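Local coordinates for protein 3-Hydroxyacyl-CoA dehydrogenase (Ralstonia eutropha H16, PDB 4PZC) that catalyses the NAD-dependent interconversion of (S)-3-hydroxyacyl-CoA, such as (S)-3-hydroxybutyryl-CoA, and the matching 3-oxoacyl-CoA, at residues D33-D36 and A37-Q40; L59-A62 and D63-S66; Q158-D161 and T162-A165; G269-G272 and R273-R277. One frame throughout, in Å; residues are numbered along the deposited sequence.

How the contacts relate
The four contacts are local and follow one another along the chain, so none nests in or crosses another. Contact 1 closes the turn between strand 28-32 and the start of helix 36-54. Contact 2 starts helix 61-70, the next helix; its centre is about 24 Å from that of contact 1. Contact 3 joins the loop after strand 150-155 to helix 161-173. These three sit in the NAD-binding Rossmann part. Contact 4 folds the loop after helix 260-268 in the C-terminal domain. It lies on the opposite side of the chain's centre from contact 3, about 41 Å away between centres.

Contact 1. Residues D33-D36 and A37-Q40; sequences DISD and AAVQ
Ser-35 and Ala-38 meet at the N-cap of helix 36-54, in the turn that follows the second strand of the Rossmann fold. Capping comes first. Ser-35 OG accepts from Ala-38 N at 2.8 Å, with a bent N-H...O angle of 139°. The chi1 of 62° tucks OG between its own backbone N and carbonyl carbon, and this turns the hydroxyl over the first turn of the helix. OG also lies against the methyl groups of Ala-37 and Ala-38.

The backbone bonds of the first turn follow. Val-39 N donates to Ser-35 O, and Gln-40 N donates to Asp-36 O at 3.3 Å. Both are fairly straight at the hydrogen.

Among the acidic side chains, Asp-33 is the one that faces the helix. Its carboxylate carbon CG rests on Ala-38 CB at 3.5 Å. The carboxylate is held at both oxygens. OD1 uses its anti lone pair to accept from Ile-34 N at 2.6 Å, and OD2 accepts from Ala-11 N of the glycine-rich loop. These two bonds fix the rotation of the group. Asp-33 is an NAD-binding residue of this protein, and an acid at the end of this strand commonly binds the adenosine ribose in NAD-dependent Rossmann folds. The two backbone N-H donors would probably favour its negative charge.

Nonpolar packing is lighter. Val-39 CG2 reaches back toward Asp-33. It packs against Asp-33 CB at 4.1 Å and also lies near the carbonyl oxygens of Ser-35 and Asp-33.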
ATOM      1  N   ASP A  33      10.206  34.682   6.689  1.00 63.78           N
ATOM      2  CA  ASP A  33       9.232  34.246   7.721  1.00 66.68           C
ATOM      3  C   ASP A  33       9.011  35.426   8.678  1.00 72.01           C
ATOM      4  O   ASP A  33       9.849  36.329   8.746  1.00 85.64           O
ATOM      5  CB  ASP A  33       9.705  32.985   8.484  1.00 66.43           C
ATOM      6  CG  ASP A  33       8.558  32.235   9.195  1.00 59.73           C
ATOM      7  OD1 ASP A  33       7.664  32.875   9.761  1.00 52.82           O
ATOM      8  OD2 ASP A  33       8.560  30.991   9.220  1.00 60.16           O
ATOM      9  N   ILE A  34       7.895  35.430   9.409  1.00 78.95           N
ATOM     10  CA  ILE A  34       7.440  36.644  10.125  1.00 81.91           C
ATOM     11  C   ILE A  34       8.327  37.174  11.263  1.00 82.40           C
ATOM     12  O   ILE A  34       8.313  38.372  11.496  1.00 83.44           O
ATOM     13  CB  ILE A  34       5.972  36.542  10.623  1.00 86.54           C
ATOM     14  CG1 ILE A  34       5.763  35.297  11.507  1.00 85.79           C
ATOM     15  CG2 ILE A  34       5.003  36.603   9.437  1.00 83.27           C
ATOM     16  CD1 ILE A  34       4.421  35.263  12.209  1.00 89.82           C
ATOM     17  N   SER A  35       9.084  36.328  11.967  1.00 86.28           N
ATOM     18  CA  SER A  35      10.055  36.828  12.976  1.00 88.44           C
ATOM     19  C   SER A  35      11.516  36.489  12.632  1.00 90.68           C
ATOM     20  O   SER A  35      11.786  35.704  11.712  1.00 93.02           O
ATOM     21  CB  SER A  35       9.695  36.345  14.405  1.00 85.13           C
ATOM     22  OG  SER A  35       9.732  34.933  14.549  1.00 78.19           O
ATOM     23  N   ASP A  36      12.456  37.103  13.352  1.00 88.55           N
ATOM     24  CA  ASP A  36      13.867  36.686  13.272  1.00 86.85           C
ATOM     25  C   ASP A  36      14.035  35.412  14.098  1.00 79.64           C
ATOM     26  O   ASP A  36      14.938  34.615  13.852  1.00 78.27           O
ATOM     27  CB  ASP A  36      14.836  37.792  13.744  1.00 89.18           C
ATOM     28  CG  ASP A  36      15.558  38.494  12.582  1.00 88.87           C
ATOM     29  OD1 ASP A  36      14.895  39.031  11.668  1.00 90.75           O
ATOM     30  OD2 ASP A  36      16.803  38.521  12.591  1.00 88.72           O
ATOM     31  N   ALA A  37      13.156  35.240  15.083  1.00 81.63           N
ATOM     32  CA  ALA A  37      13.037  33.985  15.829  1.00 78.39           C
ATOM     33  C   ALA A  37      12.721  32.816  14.874  1.00 81.35           C
ATOM     34  O   ALA A  37      13.326  31.735  14.956  1.00 80.98           O
ATOM     35  CB  ALA A  37      11.962  34.117  16.911  1.00 68.99           C
ATOM     36  N   ALA A  38      11.793  33.061  13.950  1.00 78.39           N
ATOM     37  CA  ALA A  38      11.346  32.048  12.997  1.00 77.60           C
ATOM     38  C   ALA A  38      12.426  31.668  11.982  1.00 72.47           C
ATOM     39  O   ALA A  38      12.684  30.478  11.757  1.00 66.99           O
ATOM     40  CB  ALA A  38      10.094  32.531  12.272  1.00 78.31           C
ATOM     41  N   VAL A  39      13.036  32.683  11.372  1.00 68.50           N
ATOM     42  CA  VAL A  39      14.032  32.477  10.321  1.00 71.54           C
ATOM     43  C   VAL A  39      15.212  31.653  10.840  1.00 80.69           C
ATOM     44  O   VAL A  39      15.552  30.608  10.265  1.00 79.30           O
ATOM     45  CB  VAL A  39      14.555  33.823   9.754  1.00 71.71           C
ATOM     46  CG1 VAL A  39      15.734  33.602   8.801  1.00 71.08           C
ATOM     47  CG2 VAL A  39      13.447  34.594   9.045  1.00 70.25           C
ATOM     48  N   GLN A  40      15.811  32.120  11.939  1.00 92.36           N
ATOM     49  CA  GLN A  40      17.019  31.509  12.511  1.00 91.18           C
ATOM     50  C   GLN A  40      16.778  30.111  13.056  1.00 85.45           C
ATOM     51  O   GLN A  40      17.616  29.233  12.896  1.00 74.33           O
ATOM     52  CB  GLN A  40      17.590  32.397  13.606  1.00 96.61           C
ATOM     53  CG  GLN A  40      18.191  33.685  13.069  1.00105.65           C
ATOM     54  CD  GLN A  40      18.407  34.731  14.149  1.00113.85           C
ATOM     55  OE1 GLN A  40      18.351  34.437  15.345  1.00109.41           O
ATOM     56  NE2 GLN A  40      18.658  35.968  13.727  1.00118.70           N
TER

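Contact 2. Residues L59-A62 and D63-S66; sequences LTEA and DKAS
Thr-60 and Asp-63 grip each other at the N-cap of helix 61-70, which follows helix 36-54 in the NAD-binding Rossmann domain. The cap has two side-chain bonds. Thr-60 OG1 accepts from Asp-63 N at 3.2 Å, and the N-H...O angle of 167° makes this bond nearly straight. The same hydroxyl donates to Asp-63 OD2 at 2.7 Å. It comes from above the carboxylate plane, about 60° out of it. One hydroxyl is therefore both acceptor and donor to a single residue. Asp-63 CG lies anti to its own carbonyl carbon (chi1 -67°), which swings the carboxylate back toward the cap. The position of the acid beside the helix start probably suits its negative charge.

Backbone bonds in the first turn are less regular. Lys-64 N to Thr-60 O and Ala-65 N to Glu-61 O are both weak.

Charges lie on another side of the helix. Glu-61 and Lys-64 run side by side and point the same way. Glu-61 bends at its second torsion, while the lysine chain is extended beyond CG. Their salt bridge is long, with Glu-61 OE1 and Lys-64 NZ 4.0 Å apart. Asp-51 of helix 36-54 is the stronger partner of that ammonium group, through its OD1. The lysine also packs on Leu-50 and Ile-54, so it ties the two successive helices together.

Two carbons also lie against carboxylate oxygens. Glu-61 OE2 is 3.7 Å from Lys-64 CD, and beside the cap Leu-59 CB touches Asp-63 OD2 at 3.5 Å.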
ATOM      1  N   LEU A  59      29.169  13.804   2.950  1.00123.96           N
ATOM      2  CA  LEU A  59      30.088  14.937   2.723  1.00123.86           C
ATOM      3  C   LEU A  59      29.431  16.295   3.049  1.00117.10           C
ATOM      4  O   LEU A  59      28.248  16.456   2.768  1.00112.08           O
ATOM      5  CB  LEU A  59      30.542  14.940   1.237  1.00126.36           C
ATOM      6  CG  LEU A  59      31.166  13.708   0.532  1.00119.46           C
ATOM      7  CD1 LEU A  59      31.245  13.950  -0.971  1.00114.55           C
ATOM      8  CD2 LEU A  59      32.539  13.336   1.078  1.00115.78           C
ATOM      9  N   THR A  60      30.112  17.274   3.655  1.00113.34           N
ATOM     10  CA  THR A  60      31.362  17.186   4.422  1.00108.38           C
ATOM     11  C   THR A  60      31.206  18.380   5.353  1.00108.08           C
ATOM     12  O   THR A  60      30.118  18.951   5.435  1.00118.93           O
ATOM     13  CB  THR A  60      32.642  17.420   3.581  1.00105.64           C
ATOM     14  OG1 THR A  60      32.345  18.284   2.474  1.00 99.98           O
ATOM     15  CG2 THR A  60      33.267  16.102   3.097  1.00105.39           C
ATOM     16  N   GLU A  61      32.267  18.791   6.034  1.00102.76           N
ATOM     17  CA  GLU A  61      32.225  20.058   6.757  1.00101.27           C
ATOM     18  C   GLU A  61      32.295  21.270   5.820  1.00 96.71           C
ATOM     19  O   GLU A  61      31.830  22.359   6.156  1.00 87.44           O
ATOM     20  CB  GLU A  61      33.327  20.121   7.827  1.00102.35           C
ATOM     21  CG  GLU A  61      32.839  19.701   9.212  1.00103.53           C
ATOM     22  CD  GLU A  61      31.844  20.689   9.832  1.00105.06           C
ATOM     23  OE1 GLU A  61      31.369  20.432  10.954  1.00102.55           O
ATOM     24  OE2 GLU A  61      31.528  21.734   9.217  1.00105.79           O
ATOM     25  N   ALA A  62      32.863  21.073   4.639  1.00102.27           N
ATOM     26  CA  ALA A  62      33.031  22.162   3.682  1.00106.86           C
ATOM     27  C   ALA A  62      31.781  22.352   2.815  1.00108.63           C
ATOM     28  O   ALA A  62      31.357  23.486   2.554  1.00 98.34           O
ATOM     29  CB  ALA A  62      34.251  21.899   2.809  1.00109.01           C
ATOM     30  N   ASP A  63      31.198  21.244   2.362  1.00107.99           N
ATOM     31  CA  ASP A  63      29.949  21.306   1.614  1.00105.12           C
ATOM     32  C   ASP A  63      28.851  21.892   2.506  1.00109.32           C
ATOM     33  O   ASP A  63      27.955  22.581   2.007  1.00118.57           O
ATOM     34  CB  ASP A  63      29.552  19.928   1.085  1.00 98.92           C
ATOM     35  CG  ASP A  63      30.514  19.407   0.025  1.00102.46           C
ATOM     36  OD1 ASP A  63      30.847  20.156  -0.926  1.00 95.89           O
ATOM     37  OD2 ASP A  63      30.930  18.232   0.135  1.00105.21           O
ATOM     38  N   LYS A  64      28.938  21.631   3.817  1.00101.09           N
ATOM     39  CA  LYS A  64      28.045  22.253   4.808  1.00 96.92           C
ATOM     40  C   LYS A  64      28.176  23.789   4.762  1.00 92.40           C
ATOM     41  O   LYS A  64      27.428  24.444   4.046  1.00 87.31           O
ATOM     42  CB  LYS A  64      28.313  21.684   6.215  1.00 98.43           C
ATOM     43  CG  LYS A  64      27.477  22.311   7.326  1.00101.03           C
ATOM     44  CD  LYS A  64      27.900  21.834   8.708  1.00106.36           C
ATOM     45  CE  LYS A  64      27.409  22.782   9.795  1.00111.60           C
ATOM     46  NZ  LYS A  64      27.971  22.463  11.137  1.00113.15           N
ATOM     47  N   ALA A  65      29.134  24.352   5.494  1.00 90.20           N
ATOM     48  CA  ALA A  65      29.484  25.766   5.373  1.00 92.67           C
ATOM     49  C   ALA A  65      29.105  26.365   4.013  1.00 87.36           C
ATOM     50  O   ALA A  65      28.545  27.467   3.961  1.00 77.92           O
ATOM     51  CB  ALA A  65      30.981  25.945   5.619  1.00 94.15           C
ATOM     52  N   SER A  66      29.425  25.640   2.930  1.00 86.22           N
ATOM     53  CA  SER A  66      29.175  26.096   1.549  1.00 85.36           C
ATOM     54  C   SER A  66      27.697  26.372   1.339  1.00 88.28           C
ATOM     55  O   SER A  66      27.309  27.453   0.882  1.00 92.04           O
ATOM     56  CB  SER A  66      29.663  25.055   0.527  1.00 79.62           C
ATOM     57  OG  SER A  66      29.385  25.464  -0.797  1.00 71.87           O
TER

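Contact 3. Residues Q158-D161 and T162-A165; sequences QTSD and TTHA
Ser-160 and Thr-163 meet through their hydroxyls. Ser-160 OG and Thr-163 OG1 are 2.7 Å apart and hydrogen-bonded. Thr-163 OG1 sits too near another atom in the model, so the bond is somewhat doubtful. Ser-160 OG also bonds to the carbonyl O of Asp-134. Ser-160 OG lies between its own backbone N and carbonyl carbon (chi1 63°), which turns it toward the helix start.

The backbone carbonyls are used next. Ser-160 O accepts from His-164 N at 3.0 Å, with an N-H...O angle of 152°. Asp-161 O accepts from Ala-165 N, also at 3.0 Å. These two bonds form the first turn of helix 161-173, with Ser-160 at its N-cap. This helix follows strand 150-155 in the Rossmann-type domain.

Other polar groups find partners outside the turn. Asp-161 OD1 makes a salt bridge to Arg-155 NH2, and Thr-159 OG1 is hydrogen-bonded to Phe-136 O at the start of strand 136-141.

The methyl side of Thr-159 faces the helix instead. Its CG2 meets Thr-163 CB at 3.9 Å and Thr-163 CG2 at 4.0 Å, and the two side chains cross at about a right angle. Both threonines also touch Ile-137. On another side of the turn, His-164 CB packs on Asp-161 O at 3.3 Å.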
ATOM      1  N   GLN A 158      -4.405  26.370 -15.242  1.00 51.13           N
ATOM      2  CA  GLN A 158      -3.775  27.535 -15.887  1.00 47.00           C
ATOM      3  C   GLN A 158      -2.289  27.394 -16.095  1.00 49.10           C
ATOM      4  O   GLN A 158      -1.739  28.000 -17.004  1.00 49.57           O
ATOM      5  CB  GLN A 158      -3.944  28.785 -15.041  1.00 43.97           C
ATOM      6  CG  GLN A 158      -5.360  29.101 -14.643  1.00 42.22           C
ATOM      7  CD  GLN A 158      -5.638  28.649 -13.243  1.00 40.55           C
ATOM      8  OE1 GLN A 158      -5.227  27.548 -12.848  1.00 42.58           O
ATOM      9  NE2 GLN A 158      -6.331  29.486 -12.472  1.00 35.78           N
ATOM     10  N   THR A 159      -1.625  26.651 -15.221  1.00 52.10           N
ATOM     11  CA  THR A 159      -0.182  26.512 -15.294  1.00 53.12           C
ATOM     12  C   THR A 159       0.213  26.332 -16.751  1.00 54.06           C
ATOM     13  O   THR A 159      -0.433  25.585 -17.444  1.00 53.59           O
ATOM     14  CB  THR A 159       0.266  25.303 -14.469  1.00 52.07           C
ATOM     15  OG1 THR A 159      -0.221  25.449 -13.139  1.00 53.25           O
ATOM     16  CG2 THR A 159       1.782  25.181 -14.434  1.00 54.68           C
ATOM     17  N   SER A 160       1.250  27.033 -17.213  1.00 59.01           N
ATOM     18  CA  SER A 160       1.719  26.925 -18.606  1.00 57.22           C
ATOM     19  C   SER A 160       2.622  25.746 -18.754  1.00 58.30           C
ATOM     20  O   SER A 160       3.204  25.275 -17.771  1.00 63.47           O
ATOM     21  CB  SER A 160       2.515  28.166 -19.020  1.00 58.95           C
ATOM     22  OG  SER A 160       3.696  28.329 -18.248  1.00 58.36           O
ATOM     23  N   ASP A 161       2.800  25.302 -19.990  1.00 60.35           N
ATOM     24  CA  ASP A 161       3.790  24.251 -20.264  1.00 63.49           C
ATOM     25  C   ASP A 161       5.190  24.682 -19.823  1.00 61.42           C
ATOM     26  O   ASP A 161       5.973  23.894 -19.269  1.00 52.54           O
ATOM     27  CB  ASP A 161       3.795  23.899 -21.749  1.00 62.95           C
ATOM     28  CG  ASP A 161       2.540  23.185 -22.169  1.00 62.41           C
ATOM     29  OD1 ASP A 161       2.063  22.350 -21.383  1.00 61.84           O
ATOM     30  OD2 ASP A 161       2.030  23.459 -23.275  1.00 63.31           O
ATOM     31  N   THR A 162       5.477  25.952 -20.069  1.00 62.18           N
ATOM     32  CA  THR A 162       6.764  26.529 -19.746  1.00 65.51           C
ATOM     33  C   THR A 162       7.042  26.532 -18.237  1.00 62.67           C
ATOM     34  O   THR A 162       8.158  26.167 -17.817  1.00 54.56           O
ATOM     35  CB  THR A 162       6.849  27.977 -20.269  1.00 70.43           C
ATOM     36  OG1 THR A 162       6.154  28.092 -21.526  1.00 69.99           O
ATOM     37  CG2 THR A 162       8.307  28.409 -20.398  1.00 67.20           C
ATOM     38  N   THR A 163       6.038  26.959 -17.454  1.00 57.11           N
ATOM     39  CA  THR A 163       6.135  27.015 -15.996  1.00 59.34           C
ATOM     40  C   THR A 163       6.366  25.625 -15.506  1.00 62.22           C
ATOM     41  O   THR A 163       7.119  25.393 -14.555  1.00 62.72           O
ATOM     42  CB  THR A 163       4.832  27.474 -15.306  1.00 60.80           C
ATOM     43  OG1 THR A 163       4.483  28.803 -15.703  1.00 61.91           O
ATOM     44  CG2 THR A 163       5.002  27.457 -13.801  1.00 60.15           C
ATOM     45  N   HIS A 164       5.682  24.694 -16.151  1.00 66.53           N
ATOM     46  CA  HIS A 164       5.789  23.304 -15.768  1.00 71.72           C
ATOM     47  C   HIS A 164       7.215  22.780 -15.938  1.00 71.27           C
ATOM     48  O   HIS A 164       7.787  22.257 -14.980  1.00 82.58           O
ATOM     49  CB  HIS A 164       4.782  22.459 -16.536  1.00 71.94           C
ATOM     50  CG  HIS A 164       5.129  21.014 -16.576  1.00 74.07           C
ATOM     51  ND1 HIS A 164       5.239  20.250 -15.437  1.00 71.04           N
ATOM     52  CD2 HIS A 164       5.397  20.192 -17.617  1.00 75.74           C
ATOM     53  CE1 HIS A 164       5.564  19.016 -15.777  1.00 75.70           C
ATOM     54  NE2 HIS A 164       5.667  18.954 -17.093  1.00 75.57           N
ATOM     55  N   ALA A 165       7.801  22.943 -17.123  1.00 64.87           N
ATOM     56  CA  ALA A 165       9.127  22.354 -17.401  1.00 64.08           C
ATOM     57  C   ALA A 165      10.227  22.953 -16.519  1.00 61.11           C
ATOM     58  O   ALA A 165      11.129  22.250 -16.032  1.00 53.32           O
ATOM     59  CB  ALA A 165       9.483  22.492 -18.869  1.00 59.49           C
TER

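Contact 4. Residues G269-G272 and R273-R277; sequences GYLG and RKTGR
Gly-272 N donates to Arg-277 O at 2.8 Å, closing a compact loop after the Schellman motif in which Gly-269, at positive phi, ends helix 260-268. The loop belongs to the C-terminal domain. The bond is straight at the hydrogen, at 169°. Inside the loop, the bond from Thr-275 N to Gly-272 O is weak.

The main side-chain contact is a stack of Tyr-270 and Arg-277. The two lie side by side and point the same way, with the guanidinium flat on one face of the ring. The planes are 22° apart. Arg-277 CZ is 3.8 Å from the ring centroid, which makes this a cation-pi contact. The guanidinium is displaced toward the hydroxyl end of the ring. Arg-277 CD adds a CH-pi contact over the same face, 4.0 Å from the centroid. The arginine is extended from CG to NE, with CG anti to its backbone N (chi1 -169°), so it runs along the ring.

Thr-275 points its CB toward residues 269-272. Its OG1 accepts from Leu-271 N at 2.9 Å, while its CG2 packs against Leu-271 CB and CD2.

Lys-274 is a predicted NAD-binding residue. Its NZ forms a salt bridge with Asp-238 OD2. The Lys-274 and Leu-271 side chains cross obliquely, with Lys-274 CE 4.1 Å from Leu-271 CB.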
ATOM      1  N   GLY A 269     -10.575  12.440  20.554  1.00 40.90           N
ATOM      2  CA  GLY A 269      -9.266  13.060  20.811  1.00 41.76           C
ATOM      3  C   GLY A 269      -8.170  12.032  20.681  1.00 44.27           C
ATOM      4  O   GLY A 269      -6.996  12.309  20.936  1.00 45.47           O
ATOM      5  N   TYR A 270      -8.556  10.830  20.274  1.00 46.05           N
ATOM      6  CA  TYR A 270      -7.591   9.782  20.040  1.00 48.80           C
ATOM      7  C   TYR A 270      -7.055   9.988  18.616  1.00 48.41           C
ATOM      8  O   TYR A 270      -7.647   9.559  17.643  1.00 47.86           O
ATOM      9  CB  TYR A 270      -8.231   8.400  20.272  1.00 51.23           C
ATOM     10  CG  TYR A 270      -8.928   8.243  21.648  1.00 55.35           C
ATOM     11  CD1 TYR A 270      -8.437   8.894  22.786  1.00 56.87           C
ATOM     12  CD2 TYR A 270     -10.053   7.421  21.806  1.00 50.43           C
ATOM     13  CE1 TYR A 270      -9.056   8.758  24.020  1.00 58.34           C
ATOM     14  CE2 TYR A 270     -10.670   7.276  23.037  1.00 54.34           C
ATOM     15  CZ  TYR A 270     -10.168   7.949  24.143  1.00 58.53           C
ATOM     16  OH  TYR A 270     -10.763   7.841  25.377  1.00 57.15           O
ATOM     17  N   LEU A 271      -5.934  10.687  18.516  1.00 48.23           N
ATOM     18  CA  LEU A 271      -5.410  11.170  17.247  1.00 44.39           C
ATOM     19  C   LEU A 271      -4.105  10.492  16.813  1.00 45.63           C
ATOM     20  O   LEU A 271      -3.556  10.828  15.778  1.00 45.89           O
ATOM     21  CB  LEU A 271      -5.173  12.668  17.388  1.00 41.87           C
ATOM     22  CG  LEU A 271      -6.323  13.627  17.114  1.00 45.64           C
ATOM     23  CD1 LEU A 271      -7.716  13.064  17.389  1.00 45.70           C
ATOM     24  CD2 LEU A 271      -6.104  14.953  17.833  1.00 43.53           C
ATOM     25  N   GLY A 272      -3.592   9.563  17.610  1.00 48.58           N
ATOM     26  CA  GLY A 272      -2.354   8.853  17.282  1.00 48.58           C
ATOM     27  C   GLY A 272      -1.142   9.181  18.157  1.00 51.80           C
ATOM     28  O   GLY A 272      -1.262   9.586  19.324  1.00 44.03           O
ATOM     29  N   ARG A 273       0.036   9.003  17.561  1.00 54.00           N
ATOM     30  CA  ARG A 273       1.298   9.243  18.225  1.00 53.76           C
ATOM     31  C   ARG A 273       1.284  10.595  18.889  1.00 51.64           C
ATOM     32  O   ARG A 273       1.759  10.749  20.004  1.00 53.05           O
ATOM     33  CB  ARG A 273       2.454   9.162  17.225  1.00 58.58           C
ATOM     34  CG  ARG A 273       2.809   7.739  16.815  1.00 64.74           C
ATOM     35  CD  ARG A 273       4.234   7.638  16.302  1.00 73.55           C
ATOM     36  NE  ARG A 273       4.628   6.244  16.117  1.00 81.96           N
ATOM     37  CZ  ARG A 273       5.174   5.458  17.050  1.00 88.90           C
ATOM     38  NH1 ARG A 273       5.428   5.919  18.273  1.00 95.89           N
ATOM     39  NH2 ARG A 273       5.478   4.187  16.755  1.00 84.42           N
ATOM     40  N   LYS A 274       0.705  11.575  18.219  1.00 51.14           N
ATOM     41  CA  LYS A 274       0.734  12.930  18.733  1.00 50.68           C
ATOM     42  C   LYS A 274      -0.117  13.204  19.964  1.00 56.04           C
ATOM     43  O   LYS A 274       0.238  14.095  20.738  1.00 63.54           O
ATOM     44  CB  LYS A 274       0.373  13.924  17.650  1.00 46.91           C
ATOM     45  CG  LYS A 274      -1.099  14.110  17.364  1.00 46.96           C
ATOM     46  CD  LYS A 274      -1.212  14.832  16.028  1.00 46.55           C
ATOM     47  CE  LYS A 274      -2.603  15.316  15.716  1.00 46.29           C
ATOM     48  NZ  LYS A 274      -2.544  16.137  14.476  1.00 48.09           N
ATOM     49  N   THR A 275      -1.231  12.493  20.158  1.00 55.64           N
ATOM     50  CA  THR A 275      -1.954  12.587  21.446  1.00 54.53           C
ATOM     51  C   THR A 275      -1.579  11.439  22.381  1.00 56.61           C
ATOM     52  O   THR A 275      -2.160  11.308  23.452  1.00 52.54           O
ATOM     53  CB  THR A 275      -3.501  12.615  21.286  1.00 53.56           C
ATOM     54  OG1 THR A 275      -3.968  11.474  20.537  1.00 47.18           O
ATOM     55  CG2 THR A 275      -3.917  13.886  20.617  1.00 51.46           C
ATOM     56  N   GLY A 276      -0.623  10.600  21.963  1.00 60.58           N
ATOM     57  CA  GLY A 276      -0.269   9.380  22.696  1.00 61.42           C
ATOM     58  C   GLY A 276      -1.232   8.212  22.527  1.00 61.20           C
ATOM     59  O   GLY A 276      -0.946   7.101  22.986  1.00 65.07           O
ATOM     60  N   ARG A 277      -2.369   8.459  21.878  1.00 62.73           N
ATOM     61  CA  ARG A 277      -3.368   7.421  21.629  1.00 62.89           C
ATOM     62  C   ARG A 277      -4.111   7.666  20.332  1.00 57.25           C
ATOM     63  O   ARG A 277      -4.635   8.744  20.093  1.00 53.89           O
ATOM     64  CB  ARG A 277      -4.389   7.348  22.764  1.00 65.72           C
ATOM     65  CG  ARG A 277      -5.294   6.132  22.692  1.00 65.11           C
ATOM     66  CD  ARG A 277      -6.240   6.074  23.874  1.00 69.83           C
ATOM     67  NE  ARG A 277      -7.261   5.045  23.697  1.00 77.29           N
ATOM     68  CZ  ARG A 277      -8.297   4.856  24.514  1.00 80.21           C
ATOM     69  NH1 ARG A 277      -8.466   5.632  25.584  1.00 80.31           N
ATOM     70  NH2 ARG A 277      -9.176   3.890  24.258  1.00 79.78           N
TER